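Local atomic coordinates of branched-chain amino acid aminotransferase (Thermoproteus uzoniensis, PDB entry 5CE8), a protein that probably transfers the amino group of leucine, isoleucine or valine to 2-oxoglutarate, using pyridoxal 5'-phosphate as cofactor. Residues 33-38 against 108-113; 140-145 against 181-186; 252-257 against 274-279. All blocks are in the same frame, centred on the assembly; numbering follows the deposited sequence.

In the fold
The three contacts sample two sheets of the subunit. Contact 1 lies at the end of strand 102-109, in the seven-stranded antiparallel sheet; contacts 2 and 3 both reach the mixed sheet. Accordingly, the centre of contact 1 is about 33 Å from that of contact 2 and about 41 Å from that of contact 3, whereas the centres of contacts 2 and 3 are about 12 Å apart. These two touch, chiefly where F257 of contact 3 meets E184, A185 and I186; F257 CZ is 3.7 Å from E184 CG. The side chain of E184 comes within about 10 Å of the bound pyridoxal phosphate. Contact 1 lies away from the cofactor, though Y38 in its helix packs on Y167 of the second subunit.

Contact 1 of 3, residues 33-38 against 108-113; sequences SPSLNY and AYISKP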
loop_
_atom_site.group_PDB
_atom_site.type_symbol
_atom_site.label_atom_id
_atom_site.label_comp_id
_atom_site.label_asym_id
_atom_site.label_seq_id
_atom_site.Cartn_x
_atom_site.Cartn_y
_atom_site.Cartn_z
ATOM N N SER A 33 8.943 -20.665 -27.822
ATOM C CA SER A 33 9.949 -20.131 -26.949
ATOM C C SER A 33 9.309 -19.634 -25.680
ATOM O O SER A 33 8.288 -18.953 -25.750
ATOM C CB SER A 33 10.682 -18.934 -27.661
ATOM O OG SER A 33 11.377 -18.159 -26.719
ATOM N N PRO A 34 9.894 -19.963 -24.507
ATOM C CA PRO A 34 9.453 -19.276 -23.296
ATOM C C PRO A 34 9.666 -17.722 -23.360
ATOM O O PRO A 34 9.005 -17.008 -22.637
ATOM C CB PRO A 34 10.239 -19.946 -22.182
ATOM C CG PRO A 34 11.559 -20.326 -22.861
ATOM C CD PRO A 34 11.150 -20.709 -24.312
ATOM N N SER A 35 10.445 -17.170 -24.310
ATOM C CA SER A 35 10.481 -15.734 -24.449
ATOM C C SER A 35 9.251 -15.128 -25.044
ATOM O O SER A 35 8.885 -14.026 -24.622
ATOM C CB SER A 35 11.749 -15.255 -25.167
ATOM O OG SER A 35 12.834 -15.788 -24.448
ATOM N N LEU A 36 8.617 -15.832 -25.973
ATOM C CA LEU A 36 7.389 -15.428 -26.528
ATOM C C LEU A 36 6.176 -15.654 -25.637
ATOM O O LEU A 36 5.339 -14.786 -25.481
ATOM C CB LEU A 36 7.144 -16.120 -27.818
ATOM C CG LEU A 36 5.916 -15.725 -28.620
ATOM C CD1 LEU A 36 6.022 -14.281 -29.016
ATOM C CD2 LEU A 36 5.730 -16.580 -29.854
ATOM N N ASN A 37 6.183 -16.785 -24.978
ATOM C CA ASN A 37 5.015 -17.236 -24.263
ATOM C C ASN A 37 4.972 -16.657 -22.829
ATOM O O ASN A 37 3.899 -16.606 -22.257
ATOM C CB ASN A 37 5.031 -18.759 -24.148
ATOM C CG ASN A 37 4.567 -19.475 -25.399
ATOM O OD1 ASN A 37 3.452 -20.044 -25.415
ATOM N ND2 ASN A 37 5.424 -19.502 -26.447
ATOM N N TYR A 38 6.123 -16.250 -22.269
ATOM C CA TYR A 38 6.243 -15.798 -20.850
ATOM C C TYR A 38 7.005 -14.444 -20.576
ATOM O O TYR A 38 7.308 -14.135 -19.410
ATOM C CB TYR A 38 6.929 -16.894 -20.041
ATOM C CG TYR A 38 6.310 -18.244 -20.208
ATOM C CD1 TYR A 38 4.920 -18.470 -20.077
ATOM C CD2 TYR A 38 7.112 -19.343 -20.455
ATOM C CE1 TYR A 38 4.388 -19.744 -20.266
ATOM C CE2 TYR A 38 6.594 -20.589 -20.675
ATOM C CZ TYR A 38 5.266 -20.826 -20.561
ATOM O OH TYR A 38 4.884 -22.149 -20.752
ATOM N N ALA A 108 17.509 -9.967 -26.943
ATOM C CA ALA A 108 17.961 -11.213 -26.367
ATOM C C ALA A 108 16.782 -12.070 -25.845
ATOM O O ALA A 108 16.028 -11.616 -24.911
ATOM C CB ALA A 108 18.802 -10.922 -25.151
ATOM N N TYR A 109 16.770 -13.353 -26.217
ATOM C CA TYR A 109 15.587 -14.251 -25.990
ATOM C C TYR A 109 15.990 -15.714 -26.196
ATOM O O TYR A 109 17.046 -15.999 -26.723
ATOM C CB TYR A 109 14.464 -13.887 -26.988
ATOM C CG TYR A 109 14.972 -14.132 -28.364
ATOM C CD1 TYR A 109 15.744 -13.177 -29.000
ATOM C CD2 TYR A 109 14.885 -15.378 -28.937
ATOM C CE1 TYR A 109 16.307 -13.413 -30.287
ATOM C CE2 TYR A 109 15.415 -15.611 -30.217
ATOM C CZ TYR A 109 16.162 -14.639 -30.893
ATOM O OH TYR A 109 16.793 -14.909 -32.152
ATOM N N ILE A 110 15.135 -16.646 -25.768
ATOM C CA ILE A 110 15.440 -18.019 -25.827
ATOM C C ILE A 110 14.921 -18.611 -27.188
ATOM O O ILE A 110 13.756 -18.468 -27.502
ATOM C CB ILE A 110 14.871 -18.737 -24.593
ATOM C CG1 ILE A 110 15.705 -18.327 -23.373
ATOM C CG2 ILE A 110 14.881 -20.270 -24.798
ATOM C CD1 ILE A 110 15.034 -18.551 -22.039
ATOM N N SER A 111 15.823 -19.197 -27.987
ATOM C CA SER A 111 15.465 -19.749 -29.270
ATOM C C SER A 111 14.948 -21.236 -29.131
ATOM O O SER A 111 14.366 -21.740 -30.029
ATOM C CB SER A 111 16.669 -19.614 -30.225
ATOM O OG SER A 111 17.681 -20.436 -29.746
ATOM N N LYS A 112 15.152 -21.887 -27.996
ATOM C CA LYS A 112 14.613 -23.218 -27.754
ATOM C C LYS A 112 13.073 -23.197 -27.394
ATOM O O LYS A 112 12.610 -22.343 -26.683
ATOM C CB LYS A 112 15.447 -23.857 -26.637
ATOM C CG LYS A 112 15.048 -25.274 -26.251
ATOM C CD LYS A 112 15.572 -25.698 -24.880
ATOM C CE LYS A 112 14.451 -26.353 -24.078
ATOM N NZ LYS A 112 14.847 -26.971 -22.765
ATOM N N PRO A 113 12.267 -24.129 -27.922
ATOM C CA PRO A 113 10.888 -24.299 -27.427
ATOM C C PRO A 113 10.834 -24.850 -25.981
ATOM O O PRO A 113 11.552 -25.762 -25.672
ATOM C CB PRO A 113 10.279 -25.308 -28.422
ATOM C CG PRO A 113 11.434 -25.934 -29.161
ATOM C CD PRO A 113 12.638 -25.074 -29.000
#
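S33 and S35 hold the backbone of I110 by both of its polar groups. S33 OG donates to I110 O over a short 2.5 Å, in the carbonyl plane, and I110 N gives its hydrogen to S35 OG at 2.8 Å with a nearly straight angle of 169°. S33 is also the N-cap of helix 34-38: its OG accepts from S35 N (2.8 Å), so one hydroxyl both starts the helix and ties it to residue 110. A chi1 of 163°, which swings OG away from the residue's own N and beside its carbonyl carbon, places it where it can serve both.

The I110 side chain can be followed outward from there. CB lies 3.6 Å from S35 OG, the atom that already binds its backbone, and CG1 is 4.0 Å from that same S35 OG. CG2 lies against P34 CD and CG, 3.8 Å from P34 CD, and CD1 ends 4.0 Å from P34 CG, the two side chains crossing at about a right angle. The same CD of P34 also lies 3.2 Å from K112 O, so the ring is touched by side chain and backbone alike.

S35 OG has a further hydrogen bond to F40 O, just ahead of strand 41-50. The short helix 34-38 is thus pinned where strand 102-109 runs out into a loop, with strand 28-30 touching Y109 and P113, and the second subunit meeting L36, N37 and Y38.

Contact 2 of 3, residues 140-145 against 181-186; sequences EGVRAA and GYDEAI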
loop_
_atom_site.group_PDB
_atom_site.type_symbol
_atom_site.label_atom_id
_atom_site.label_comp_id
_atom_site.label_asym_id
_atom_site.label_seq_id
_atom_site.Cartn_x
_atom_site.Cartn_y
_atom_site.Cartn_z
ATOM N N GLU A 140 7.661 19.634 -31.859
ATOM C CA GLU A 140 7.112 20.845 -31.224
ATOM C C GLU A 140 6.418 20.630 -29.894
ATOM O O GLU A 140 6.050 21.610 -29.285
ATOM C CB GLU A 140 6.186 21.647 -32.171
ATOM C CG GLU A 140 4.834 21.033 -32.470
ATOM C CD GLU A 140 4.940 19.772 -33.288
ATOM O OE1 GLU A 140 6.037 19.522 -33.860
ATOM O OE2 GLU A 140 3.923 19.048 -33.362
ATOM N N GLY A 141 6.232 19.380 -29.449
ATOM C CA GLY A 141 5.587 19.079 -28.171
ATOM C C GLY A 141 4.371 18.170 -28.268
ATOM O O GLY A 141 3.662 18.150 -29.238
ATOM N N VAL A 142 4.136 17.433 -27.249
ATOM C CA VAL A 142 3.061 16.454 -27.200
ATOM C C VAL A 142 2.130 16.703 -26.008
ATOM O O VAL A 142 2.470 17.406 -25.130
ATOM C CB VAL A 142 3.646 15.065 -27.039
ATOM C CG1 VAL A 142 4.435 14.609 -28.310
ATOM C CG2 VAL A 142 4.463 14.953 -25.814
ATOM N N ARG A 143 0.918 16.174 -26.063
ATOM C CA ARG A 143 -0.092 16.351 -25.023
ATOM C C ARG A 143 -0.046 15.017 -24.337
ATOM O O ARG A 143 -0.056 13.963 -25.012
ATOM C CB ARG A 143 -1.443 16.657 -25.672
ATOM C CG ARG A 143 -1.440 17.936 -26.517
ATOM C CD ARG A 143 -2.785 18.343 -27.016
ATOM N NE ARG A 143 -3.161 17.447 -28.086
ATOM C CZ ARG A 143 -3.915 16.338 -27.985
ATOM N NH1 ARG A 143 -4.486 15.941 -26.851
ATOM N NH2 ARG A 143 -4.080 15.609 -29.071
ATOM N N ALA A 144 0.018 15.064 -23.019
ATOM C CA ALA A 144 0.076 13.882 -22.220
ATOM C C ALA A 144 -1.071 13.733 -21.212
ATOM O O ALA A 144 -1.722 14.709 -20.836
ATOM C CB ALA A 144 1.448 13.842 -21.559
ATOM N N ALA A 145 -1.419 12.485 -20.907
ATOM C CA ALA A 145 -2.436 12.133 -19.976
ATOM C C ALA A 145 -1.841 11.261 -18.893
ATOM O O ALA A 145 -1.090 10.318 -19.153
ATOM C CB ALA A 145 -3.598 11.445 -20.642
ATOM N N GLY A 181 -6.692 10.034 -28.288
ATOM C CA GLY A 181 -5.978 11.074 -29.093
ATOM C C GLY A 181 -4.911 11.981 -28.403
ATOM O O GLY A 181 -4.441 12.925 -29.021
ATOM N N TYR A 182 -4.534 11.730 -27.147
ATOM C CA TYR A 182 -3.243 12.235 -26.590
ATOM C C TYR A 182 -2.085 11.552 -27.263
ATOM O O TYR A 182 -2.225 10.394 -27.801
ATOM C CB TYR A 182 -3.096 11.911 -25.079
ATOM C CG TYR A 182 -4.215 12.491 -24.261
ATOM C CD1 TYR A 182 -4.207 13.838 -23.878
ATOM C CD2 TYR A 182 -5.329 11.713 -23.916
ATOM C CE1 TYR A 182 -5.266 14.396 -23.179
ATOM C CE2 TYR A 182 -6.381 12.271 -23.205
ATOM C CZ TYR A 182 -6.351 13.611 -22.869
ATOM O OH TYR A 182 -7.375 14.141 -22.142
ATOM N N ASP A 183 -0.917 12.168 -27.180
ATOM C CA ASP A 183 0.228 11.594 -27.872
ATOM C C ASP A 183 0.951 10.569 -26.985
ATOM O O ASP A 183 1.500 9.625 -27.489
ATOM C CB ASP A 183 1.192 12.673 -28.314
ATOM C CG ASP A 183 0.518 13.795 -29.036
ATOM O OD1 ASP A 183 0.005 13.507 -30.126
ATOM O OD2 ASP A 183 0.450 14.950 -28.519
ATOM N N GLU A 184 0.911 10.735 -25.656
ATOM C CA GLU A 184 1.688 9.842 -24.797
ATOM C C GLU A 184 1.083 9.801 -23.380
ATOM O O GLU A 184 0.305 10.721 -22.936
ATOM C CB GLU A 184 3.199 10.273 -24.690
ATOM C CG GLU A 184 4.188 9.306 -23.958
ATOM C CD GLU A 184 4.095 7.876 -24.529
ATOM O OE1 GLU A 184 4.842 7.635 -25.488
ATOM O OE2 GLU A 184 3.152 7.066 -24.155
ATOM N N ALA A 185 1.485 8.722 -22.699
ATOM C CA ALA A 185 1.106 8.424 -21.319
ATOM C C ALA A 185 2.061 8.906 -20.331
ATOM O O ALA A 185 3.215 8.882 -20.588
ATOM C CB ALA A 185 0.949 6.954 -21.104
ATOM N N ILE A 186 1.565 9.266 -19.145
ATOM C CA ILE A 186 2.435 9.383 -17.949
ATOM C C ILE A 186 1.925 8.371 -16.982
ATOM O O ILE A 186 0.767 8.335 -16.728
ATOM C CB ILE A 186 2.439 10.830 -17.301
ATOM C CG1 ILE A 186 3.409 11.756 -18.070
ATOM C CG2 ILE A 186 3.036 10.839 -15.891
ATOM C CD1 ILE A 186 2.935 13.125 -18.137
#
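R143 and D183 interlock across the start of two parallel strands. D183 OD2 takes the hydrogen of R143 N at 2.8 Å, nearly straight, on its anti lone pair, while D183 N donates back to R143 O at 2.9 Å. The same carboxylate oxygen lies over one face of the R143 guanidinium, where no N-H points at it; any attraction between the two ends is probably only electrostatic, at 4.4 Å from R143 NE to D183 OD2. The R143 chain bends at chi3 (-74°), which carries NH2 to a bent hydrogen bond with G181 O (2.7 Å, 140° at the hydrogen), the oxygen tilted out of the guanidinium plane.

R143 O also takes a weak bond from E184 N, and parallel bridges follow at A144/E184 and A145/A185: A145 N donates to E184 O, and I186 N to A145 O at 2.9 Å. A144 CB meets I186 CD1 at 3.8 Å on the face it shares with E184. A145 CB, on the other face, sits 3.7 Å above the centre of the Y182 ring, a CH-pi contact. In E184, CG is anti to the backbone N (chi1 -172°) and the chain then curls, so that OE2 accepts from A185 N at 2.8 Å.

Helix 167-179 connects the two strands in a beta-alpha-beta unit and packs on A185. K138 forms a salt bridge with D183 OD2 and, with R143 nearby, probably favours its ionised form. For E184, R178 and S198 favour the charge, but the nearby E200 carboxylate works against it, leaving its state open.

Contact 3 of 3, residues 252-257 against 274-279; sequences ADEAFF and VLQRGP
E254, which with D253 forms a classic beta bulge facing V205 of the neighbouring strand 201-206, runs its extended side chain to G278 and P279. G278 has no side chain to block this approach: its CA lies 3.2 Å from E254 OE1, and P279 CD is 3.3 Å from E254 OE2. Q276 reaches the bulge too. Its NE2 donates to D253 O at 3.0 Å and 165°; the oxygen lies in the amide plane of Q276, whereas the donor stands well above the carbonyl plane of D253. Q276 CG, placed between its own N and carbonyl carbon, lies 3.4 Å from D253 O, in van der Waals contact. Beside this bond, L275 sets its two methyls against the beginning of the strand, CD1 meeting A255 CB at 3.8 Å and CD2 approaching A252 O at 3.5 Å.

Two waters complete the join. One receives a hydrogen from Q276 N and donates to D253 O; the other accepts from A255 N and lies 2.8 Å from Q276 O, probably donating to it.

Further out, helix 279-292, whose N-cap is G278, positions the carboxylate at its positive end, where the negative charge would probably be stabilised: I280 N binds E254 OE2, and T281 OG1 binds E254 OE1.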
loop_
_atom_site.group_PDB
_atom_site.type_symbol
_atom_site.label_atom_id
_atom_site.label_comp_id
_atom_site.label_asym_id
_atom_site.label_seq_id
_atom_site.Cartn_x
_atom_site.Cartn_y
_atom_site.Cartn_z
ATOM N N ALA A 252 4.222 22.742 -13.149
ATOM C CA ALA A 252 5.557 22.983 -13.639
ATOM C C ALA A 252 5.641 24.167 -14.591
ATOM O O ALA A 252 4.721 24.404 -15.350
ATOM C CB ALA A 252 6.103 21.736 -14.427
ATOM N N ASP A 253 6.788 24.835 -14.580
ATOM C CA ASP A 253 7.169 25.806 -15.609
ATOM C C ASP A 253 7.402 25.189 -16.962
ATOM O O ASP A 253 7.074 25.789 -17.984
ATOM C CB ASP A 253 8.423 26.581 -15.160
ATOM C CG ASP A 253 8.196 27.319 -13.814
ATOM O OD1 ASP A 253 7.066 27.781 -13.605
ATOM O OD2 ASP A 253 9.114 27.380 -12.972
ATOM N N GLU A 254 7.866 23.952 -16.952
ATOM C CA GLU A 254 8.168 23.167 -18.178
ATOM C C GLU A 254 8.243 21.724 -17.832
ATOM O O GLU A 254 8.423 21.341 -16.653
ATOM C CB GLU A 254 9.553 23.460 -18.873
ATOM C CG GLU A 254 10.138 24.821 -18.837
ATOM C CD GLU A 254 11.495 24.897 -19.513
ATOM O OE1 GLU A 254 11.731 24.192 -20.565
ATOM O OE2 GLU A 254 12.286 25.734 -19.017
ATOM N N ALA A 255 8.127 20.919 -18.884
ATOM C CA ALA A 255 8.174 19.441 -18.813
ATOM C C ALA A 255 8.562 18.858 -20.143
ATOM O O ALA A 255 8.296 19.430 -21.212
ATOM C CB ALA A 255 6.845 18.829 -18.365
ATOM N N PHE A 256 9.311 17.795 -20.058
ATOM C CA PHE A 256 9.732 17.041 -21.233
ATOM C C PHE A 256 10.032 15.562 -20.939
ATOM O O PHE A 256 10.432 15.174 -19.848
ATOM C CB PHE A 256 10.929 17.717 -21.928
ATOM C CG PHE A 256 12.190 17.860 -21.122
ATOM C CD1 PHE A 256 12.358 18.920 -20.255
ATOM C CD2 PHE A 256 13.257 16.967 -21.269
ATOM C CE1 PHE A 256 13.575 19.140 -19.558
ATOM C CE2 PHE A 256 14.449 17.187 -20.591
ATOM C CZ PHE A 256 14.598 18.226 -19.677
ATOM N N PHE A 257 9.829 14.771 -21.980
ATOM C CA PHE A 257 10.195 13.365 -22.050
ATOM C C PHE A 257 11.542 13.230 -22.768
ATOM O O PHE A 257 11.894 14.029 -23.683
ATOM C CB PHE A 257 9.259 12.623 -22.971
ATOM C CG PHE A 257 7.892 12.358 -22.436
ATOM C CD1 PHE A 257 7.714 11.602 -21.325
ATOM C CD2 PHE A 257 6.732 12.869 -23.108
ATOM C CE1 PHE A 257 6.433 11.290 -20.886
ATOM C CE2 PHE A 257 5.476 12.594 -22.640
ATOM C CZ PHE A 257 5.314 11.785 -21.520
ATOM N N VAL A 274 -2.144 23.377 -19.836
ATOM C CA VAL A 274 -1.175 23.868 -20.795
ATOM C C VAL A 274 0.163 24.160 -20.158
ATOM O O VAL A 274 0.207 24.645 -19.053
ATOM C CB VAL A 274 -1.692 25.085 -21.572
ATOM C CG1 VAL A 274 -0.555 25.724 -22.446
ATOM C CG2 VAL A 274 -2.898 24.610 -22.413
ATOM N N LEU A 275 1.262 23.767 -20.814
ATOM C CA LEU A 275 2.587 24.191 -20.356
ATOM C C LEU A 275 3.243 24.772 -21.562
ATOM O O LEU A 275 3.166 24.190 -22.648
ATOM C CB LEU A 275 3.420 23.053 -19.727
ATOM C CG LEU A 275 2.708 22.100 -18.739
ATOM C CD1 LEU A 275 3.598 20.882 -18.548
ATOM C CD2 LEU A 275 2.386 22.675 -17.368
ATOM N N GLN A 276 3.963 25.886 -21.359
ATOM C CA GLN A 276 4.818 26.518 -22.398
ATOM C C GLN A 276 5.845 25.528 -22.995
ATOM O O GLN A 276 6.382 24.692 -22.257
ATOM C CB GLN A 276 5.601 27.740 -21.806
ATOM C CG GLN A 276 6.927 27.322 -21.066
ATOM C CD GLN A 276 7.859 28.423 -20.553
ATOM O OE1 GLN A 276 8.339 29.329 -21.324
ATOM N NE2 GLN A 276 8.215 28.298 -19.244
ATOM N N ARG A 277 6.160 25.618 -24.295
ATOM C CA ARG A 277 7.384 24.929 -24.775
ATOM C C ARG A 277 8.596 25.794 -24.255
ATOM O O ARG A 277 8.819 26.897 -24.773
ATOM C CB ARG A 277 7.349 24.790 -26.291
ATOM C CG ARG A 277 8.546 24.121 -26.975
ATOM C CD ARG A 277 8.365 24.093 -28.500
ATOM N NE ARG A 277 9.515 23.522 -29.202
ATOM N N GLY A 278 9.273 25.366 -23.170
ATOM C CA GLY A 278 10.147 26.283 -22.399
ATOM C C GLY A 278 11.614 26.473 -22.850
ATOM O O GLY A 278 12.134 25.712 -23.669
ATOM N N PRO A 279 12.332 27.425 -22.226
ATOM C CA PRO A 279 13.759 27.608 -22.565
ATOM C C PRO A 279 14.775 26.530 -22.158
ATOM O O PRO A 279 15.676 26.248 -22.953
ATOM C CB PRO A 279 14.099 28.985 -21.973
ATOM C CG PRO A 279 13.125 29.187 -20.836
ATOM C CD PRO A 279 11.906 28.293 -21.105
HETATM O O HOH W 1 4.312 26.534 -18.401
HETATM O O HOH W 2 6.725 22.150 -21.115
#